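Local coordinates for crystal protein (Bacillus thuringiensis serovar dakota, PDB 2ZTB), which is a proteolytically activated parasporin-2 toxin that recognizes cancer cells and probably acts by forming pores in their membranes, as aerolysin-type beta-pore-forming toxins do, at residues 59-73 / 182-195. Numbering follows the deposited sequence.
Sequences YYCYKNVGTVQYVNR and SADFSAPITVDGYF
The N-H of Val-71 meets Asp-184 O at 2.7 Å, the shortest hydrogen bond joining 59-73 to 182-195. The strands run antiparallel. Pairing is in two runs, Cys-61 to Val-65 against Gly-193 to Ile-189 and Gln-69 to Asn-72 against Ser-186 to Ala-183. The register slips by one residue at Gly-66 to Val-68, where Ala-187 packs its CB 3.7 Å from Val-65 CG1.

At one end Tyr-59 sets its ring edge on the face of Tyr-194, with planes at 86°. Its CD2 lies 3.5 Å from Tyr-194 CG. Beside this T-shaped pair, Tyr-60 O takes the N-H of Tyr-194 at 2.8 Å, from above the carbonyl plane. A water donates to Tyr-59 O and Tyr-194 O, linking the loop before strand 61-65 to the chain just after the corner at Gly-193.

One face carries Val-65, Tyr-70, Phe-185 and Ile-189, and also Lys-63, whose NZ makes salt bridges to Glu-6 and Glu-12. Phe-185 CG sits between its backbone N and carbonyl carbon (chi1 60°). The ring leads away from 59-73, while CB stays 3.6 Å from Val-68 CG1 and makes an off-centre CH-pi contact with Tyr-70. Val-65 CG2 touches Ile-189 CD1 at 3.8 Å.

At the far end Arg-73 brings its CD 3.3 Å from Asp-184 OD2, but its guanidinium makes no salt bridge there. Asp-184 lies on the face with Asn-64 and Asp-192. Its OD1 is hydrogen-bonded to Thr-229 OG1, and Asp-192 OD2 makes a salt bridge to Arg-5. Backbone bonds thus supply the regular polar link between these long strands, while apolar groups of Val-68, Tyr-70 and Phe-185 meet Ile-128 of the hairpin strand 126-132.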
loop_
_atom_site.group_PDB
_atom_site.type_symbol
_atom_site.label_atom_id
_atom_site.label_comp_id
_atom_site.label_asym_id
_atom_site.label_seq_id
_atom_site.Cartn_x
_atom_site.Cartn_y
_atom_site.Cartn_z
ATOM N N TYR A 59 1.264 9.658 -31.147
ATOM C CA TYR A 59 2.186 10.142 -30.121
ATOM C C TYR A 59 1.519 10.028 -28.754
ATOM O O TYR A 59 0.602 10.785 -28.445
ATOM C CB TYR A 59 2.557 11.600 -30.386
ATOM C CG TYR A 59 3.522 11.799 -31.524
ATOM C CD1 TYR A 59 3.075 11.858 -32.856
ATOM C CD2 TYR A 59 4.887 11.944 -31.270
ATOM C CE1 TYR A 59 3.973 12.038 -33.911
ATOM C CE2 TYR A 59 5.792 12.136 -32.313
ATOM C CZ TYR A 59 5.331 12.180 -33.627
ATOM O OH TYR A 59 6.238 12.379 -34.639
ATOM N N TYR A 60 1.965 9.060 -27.956
ATOM C CA TYR A 60 1.356 8.783 -26.657
ATOM C C TYR A 60 2.278 9.145 -25.507
ATOM O O TYR A 60 3.449 9.466 -25.716
ATOM C CB TYR A 60 0.901 7.318 -26.567
ATOM C CG TYR A 60 -0.207 7.004 -27.538
ATOM C CD1 TYR A 60 0.064 6.369 -28.764
ATOM C CD2 TYR A 60 -1.519 7.378 -27.258
ATOM C CE1 TYR A 60 -0.951 6.099 -29.667
ATOM C CE2 TYR A 60 -2.535 7.118 -28.144
ATOM C CZ TYR A 60 -2.250 6.479 -29.350
ATOM O OH TYR A 60 -3.278 6.220 -30.221
ATOM N N CYS A 61 1.737 9.107 -24.294
ATOM C CA CYS A 61 2.484 9.482 -23.100
ATOM C C CYS A 61 2.005 8.663 -21.900
ATOM O O CYS A 61 0.804 8.600 -21.609
ATOM C CB CYS A 61 2.357 10.986 -22.840
ATOM S SG CYS A 61 3.308 11.604 -21.467
ATOM N N TYR A 62 2.966 8.047 -21.219
ATOM C CA TYR A 62 2.686 7.050 -20.197
ATOM C C TYR A 62 3.334 7.413 -18.886
ATOM O O TYR A 62 4.408 8.002 -18.861
ATOM C CB TYR A 62 3.208 5.671 -20.617
ATOM C CG TYR A 62 2.753 5.199 -21.976
ATOM C CD1 TYR A 62 3.528 5.442 -23.118
ATOM C CD2 TYR A 62 1.557 4.500 -22.129
ATOM C CE1 TYR A 62 3.121 5.007 -24.377
ATOM C CE2 TYR A 62 1.144 4.052 -23.393
ATOM C CZ TYR A 62 1.928 4.311 -24.504
ATOM O OH TYR A 62 1.518 3.865 -25.750
ATOM N N LYS A 63 2.643 7.073 -17.804
ATOM C CA LYS A 63 3.211 7.010 -16.466
ATOM C C LYS A 63 3.475 5.529 -16.139
ATOM O O LYS A 63 2.750 4.633 -16.596
ATOM C CB LYS A 63 2.267 7.655 -15.444
ATOM C CG LYS A 63 0.810 7.182 -15.491
ATOM C CD LYS A 63 0.057 7.719 -14.272
ATOM C CE LYS A 63 -1.317 7.113 -14.124
ATOM N NZ LYS A 63 -2.350 7.552 -15.104
ATOM N N ASN A 64 4.542 5.289 -15.379
ATOM C CA ASN A 64 5.053 3.953 -15.115
ATOM C C ASN A 64 5.417 3.841 -13.645
ATOM O O ASN A 64 5.905 4.798 -13.056
ATOM C CB ASN A 64 6.333 3.672 -15.916
ATOM C CG ASN A 64 6.192 3.958 -17.407
ATOM O OD1 ASN A 64 6.345 5.100 -17.861
ATOM N ND2 ASN A 64 5.927 2.922 -18.173
ATOM N N VAL A 65 5.207 2.656 -13.078
ATOM C CA VAL A 65 5.740 2.311 -11.765
ATOM C C VAL A 65 6.896 1.354 -12.021
ATOM O O VAL A 65 6.773 0.413 -12.803
ATOM C CB VAL A 65 4.654 1.666 -10.846
ATOM C CG1 VAL A 65 5.207 1.366 -9.452
ATOM C CG2 VAL A 65 3.417 2.567 -10.746
ATOM N N GLY A 66 8.038 1.622 -11.405
ATOM C CA GLY A 66 9.193 0.744 -11.551
ATOM C C GLY A 66 9.133 -0.376 -10.524
ATOM O O GLY A 66 8.082 -0.650 -9.929
ATOM N N THR A 67 10.273 -1.016 -10.307
ATOM C CA THR A 67 10.377 -2.140 -9.401
ATOM C C THR A 67 10.266 -1.633 -7.973
ATOM O O THR A 67 10.940 -0.667 -7.592
ATOM C CB THR A 67 11.709 -2.884 -9.614
ATOM O OG1 THR A 67 11.900 -3.099 -11.019
ATOM C CG2 THR A 67 11.722 -4.225 -8.893
ATOM N N VAL A 68 9.390 -2.292 -7.212
ATOM C CA VAL A 68 9.163 -2.030 -5.803
ATOM C C VAL A 68 10.352 -2.524 -4.984
ATOM O O VAL A 68 10.737 -3.686 -5.099
ATOM C CB VAL A 68 7.860 -2.738 -5.315
ATOM C CG1 VAL A 68 7.605 -2.476 -3.818
ATOM C CG2 VAL A 68 6.654 -2.290 -6.148
ATOM N N GLN A 69 10.947 -1.643 -4.182
ATOM C CA GLN A 69 12.001 -2.052 -3.253
ATOM C C GLN A 69 11.458 -2.013 -1.839
ATOM O O GLN A 69 10.794 -1.052 -1.454
ATOM C CB GLN A 69 13.242 -1.162 -3.359
ATOM C CG GLN A 69 13.724 -0.862 -4.793
ATOM C CD GLN A 69 14.477 -2.008 -5.462
ATOM O OE1 GLN A 69 14.726 -1.968 -6.671
ATOM N NE2 GLN A 69 14.853 -3.023 -4.687
ATOM N N TYR A 70 11.737 -3.064 -1.076
ATOM C CA TYR A 70 11.251 -3.201 0.292
ATOM C C TYR A 70 12.372 -2.958 1.292
ATOM O O TYR A 70 13.529 -3.311 1.049
ATOM C CB TYR A 70 10.683 -4.603 0.520
ATOM C CG TYR A 70 9.499 -4.966 -0.347
ATOM C CD1 TYR A 70 9.677 -5.410 -1.665
ATOM C CD2 TYR A 70 8.202 -4.876 0.151
ATOM C CE1 TYR A 70 8.588 -5.747 -2.461
ATOM C CE2 TYR A 70 7.110 -5.208 -0.634
ATOM C CZ TYR A 70 7.310 -5.644 -1.930
ATOM O OH TYR A 70 6.225 -5.986 -2.694
ATOM N N VAL A 71 12.024 -2.348 2.418
ATOM C CA VAL A 71 12.965 -2.136 3.514
ATOM C C VAL A 71 12.263 -2.542 4.794
ATOM O O VAL A 71 11.222 -1.982 5.134
ATOM C CB VAL A 71 13.439 -0.657 3.618
ATOM C CG1 VAL A 71 14.488 -0.502 4.714
ATOM C CG2 VAL A 71 13.998 -0.169 2.295
ATOM N N ASN A 72 12.829 -3.531 5.477
ATOM C CA ASN A 72 12.346 -3.991 6.773
ATOM C C ASN A 72 12.394 -2.909 7.847
ATOM O O ASN A 72 13.391 -2.200 7.989
ATOM C CB ASN A 72 13.187 -5.177 7.257
ATOM C CG ASN A 72 12.637 -6.524 6.810
ATOM O OD1 ASN A 72 11.435 -6.685 6.599
ATOM N ND2 ASN A 72 13.528 -7.510 6.692
ATOM N N ARG A 73 11.312 -2.810 8.610
ATOM C CA ARG A 73 11.259 -1.964 9.796
ATOM C C ARG A 73 11.471 -2.846 11.015
ATOM O O ARG A 73 11.159 -4.032 10.957
ATOM C CB ARG A 73 9.890 -1.284 9.883
ATOM C CG ARG A 73 9.613 -0.311 8.763
ATOM C CD ARG A 73 10.106 1.091 9.109
ATOM N NE ARG A 73 11.392 1.083 9.811
ATOM C CZ ARG A 73 12.135 2.161 10.061
ATOM N NH1 ARG A 73 11.729 3.364 9.656
ATOM N NH2 ARG A 73 13.290 2.034 10.716
ATOM N N SER A 182 6.657 -5.239 9.923
ATOM C CA SER A 182 6.401 -4.383 8.773
ATOM C C SER A 182 7.613 -4.121 7.902
ATOM O O SER A 182 8.753 -4.281 8.323
ATOM C CB SER A 182 5.746 -3.060 9.197
ATOM O OG SER A 182 6.638 -2.314 9.989
ATOM N N ALA A 183 7.324 -3.723 6.669
ATOM C CA ALA A 183 8.324 -3.274 5.734
ATOM C C ALA A 183 7.775 -2.074 4.992
ATOM O O ALA A 183 6.632 -2.089 4.531
ATOM C CB ALA A 183 8.679 -4.394 4.759
ATOM N N ASP A 184 8.585 -1.030 4.886
ATOM C CA ASP A 184 8.306 0.058 3.947
ATOM C C ASP A 184 8.691 -0.350 2.541
ATOM O O ASP A 184 9.611 -1.154 2.334
ATOM C CB ASP A 184 9.069 1.331 4.324
ATOM C CG ASP A 184 8.555 1.956 5.597
ATOM O OD1 ASP A 184 7.360 1.784 5.906
ATOM O OD2 ASP A 184 9.345 2.614 6.292
ATOM N N PHE A 185 7.987 0.204 1.566
ATOM C CA PHE A 185 8.379 0.009 0.176
ATOM C C PHE A 185 8.289 1.310 -0.621
ATOM O O PHE A 185 7.638 2.266 -0.209
ATOM C CB PHE A 185 7.590 -1.142 -0.478
ATOM C CG PHE A 185 6.093 -0.945 -0.493
ATOM C CD1 PHE A 185 5.482 -0.148 -1.480
ATOM C CD2 PHE A 185 5.287 -1.573 0.457
ATOM C CE1 PHE A 185 4.089 0.030 -1.504
ATOM C CE2 PHE A 185 3.887 -1.401 0.447
ATOM C CZ PHE A 185 3.286 -0.590 -0.538
ATOM N N SER A 186 9.003 1.360 -1.734
ATOM C CA SER A 186 8.926 2.498 -2.643
ATOM C C SER A 186 9.203 1.992 -4.045
ATOM O O SER A 186 9.708 0.886 -4.219
ATOM C CB SER A 186 9.901 3.614 -2.247
ATOM O OG SER A 186 11.242 3.165 -2.265
ATOM N N ALA A 187 8.814 2.789 -5.031
ATOM C CA ALA A 187 9.078 2.518 -6.435
ATOM C C ALA A 187 9.153 3.868 -7.149
ATOM O O ALA A 187 8.391 4.784 -6.821
ATOM C CB ALA A 187 7.970 1.671 -7.028
ATOM N N PRO A 188 10.081 4.003 -8.114
ATOM C CA PRO A 188 10.095 5.217 -8.928
ATOM C C PRO A 188 8.880 5.257 -9.863
ATOM O O PRO A 188 8.469 4.222 -10.405
ATOM C CB PRO A 188 11.390 5.084 -9.732
ATOM C CG PRO A 188 11.639 3.579 -9.797
ATOM C CD PRO A 188 11.152 3.051 -8.492
ATOM N N ILE A 189 8.283 6.435 -9.996
ATOM C CA ILE A 189 7.314 6.705 -11.049
ATOM C C ILE A 189 8.040 7.469 -12.160
ATOM O O ILE A 189 8.767 8.432 -11.880
ATOM C CB ILE A 189 6.143 7.606 -10.559
ATOM C CG1 ILE A 189 5.485 7.059 -9.262
ATOM C CG2 ILE A 189 5.152 7.886 -11.705
ATOM C CD1 ILE A 189 4.561 5.915 -9.473
ATOM N N THR A 190 7.838 7.060 -13.408
ATOM C CA THR A 190 8.472 7.744 -14.539
ATOM C C THR A 190 7.482 8.026 -15.660
ATOM O O THR A 190 6.604 7.209 -15.950
ATOM C CB THR A 190 9.664 6.961 -15.121
ATOM O OG1 THR A 190 9.200 5.713 -15.649
ATOM C CG2 THR A 190 10.748 6.717 -14.060
ATOM N N VAL A 191 7.629 9.192 -16.282
ATOM C CA VAL A 191 6.804 9.555 -17.428
ATOM C C VAL A 191 7.663 9.595 -18.708
ATOM O O VAL A 191 8.762 10.149 -18.713
ATOM C CB VAL A 191 6.023 10.887 -17.176
ATOM C CG1 VAL A 191 5.513 11.482 -18.476
ATOM C CG2 VAL A 191 4.863 10.646 -16.210
ATOM N N ASP A 192 7.163 8.974 -19.772
ATOM C CA ASP A 192 7.820 9.010 -21.073
ATOM C C ASP A 192 6.779 9.137 -22.172
ATOM O O ASP A 192 5.656 8.644 -22.019
ATOM C CB ASP A 192 8.703 7.768 -21.297
ATOM C CG ASP A 192 7.917 6.471 -21.259
ATOM O OD1 ASP A 192 7.490 6.022 -22.348
ATOM O OD2 ASP A 192 7.724 5.906 -20.144
ATOM N N GLY A 193 7.152 9.792 -23.273
ATOM C CA GLY A 193 6.228 10.009 -24.388
ATOM C C GLY A 193 6.039 11.477 -24.721
ATOM O O GLY A 193 6.901 12.295 -24.419
ATOM N N TYR A 194 4.898 11.820 -25.316
ATOM C CA TYR A 194 4.752 13.115 -25.990
ATOM C C TYR A 194 3.479 13.871 -25.653
ATOM O O TYR A 194 2.472 13.270 -25.254
ATOM C CB TYR A 194 4.849 12.939 -27.521
ATOM C CG TYR A 194 6.103 12.221 -27.975
ATOM C CD1 TYR A 194 6.174 10.822 -27.945
ATOM C CD2 TYR A 194 7.216 12.930 -28.436
ATOM C CE1 TYR A 194 7.316 10.146 -28.333
ATOM C CE2 TYR A 194 8.377 12.257 -28.852
ATOM C CZ TYR A 194 8.412 10.863 -28.783
ATOM O OH TYR A 194 9.532 10.169 -29.181
ATOM N N PHE A 195 3.560 15.196 -25.806
ATOM C CA PHE A 195 2.403 16.082 -25.881
ATOM C C PHE A 195 2.307 16.678 -27.290
ATOM O O PHE A 195 3.315 16.786 -28.009
ATOM C CB PHE A 195 2.541 17.222 -24.892
ATOM C CG PHE A 195 2.238 16.853 -23.461
ATOM C CD1 PHE A 195 3.148 16.133 -22.705
ATOM C CD2 PHE A 195 1.068 17.289 -22.860
ATOM C CE1 PHE A 195 2.876 15.807 -21.383
ATOM C CE2 PHE A 195 0.794 16.981 -21.538
ATOM C CZ PHE A 195 1.701 16.244 -20.793
HETATM O O HOH W 1 0.039 12.104 -26.005
HETATM O O HOH W 2 12.085 1.581 0.124
#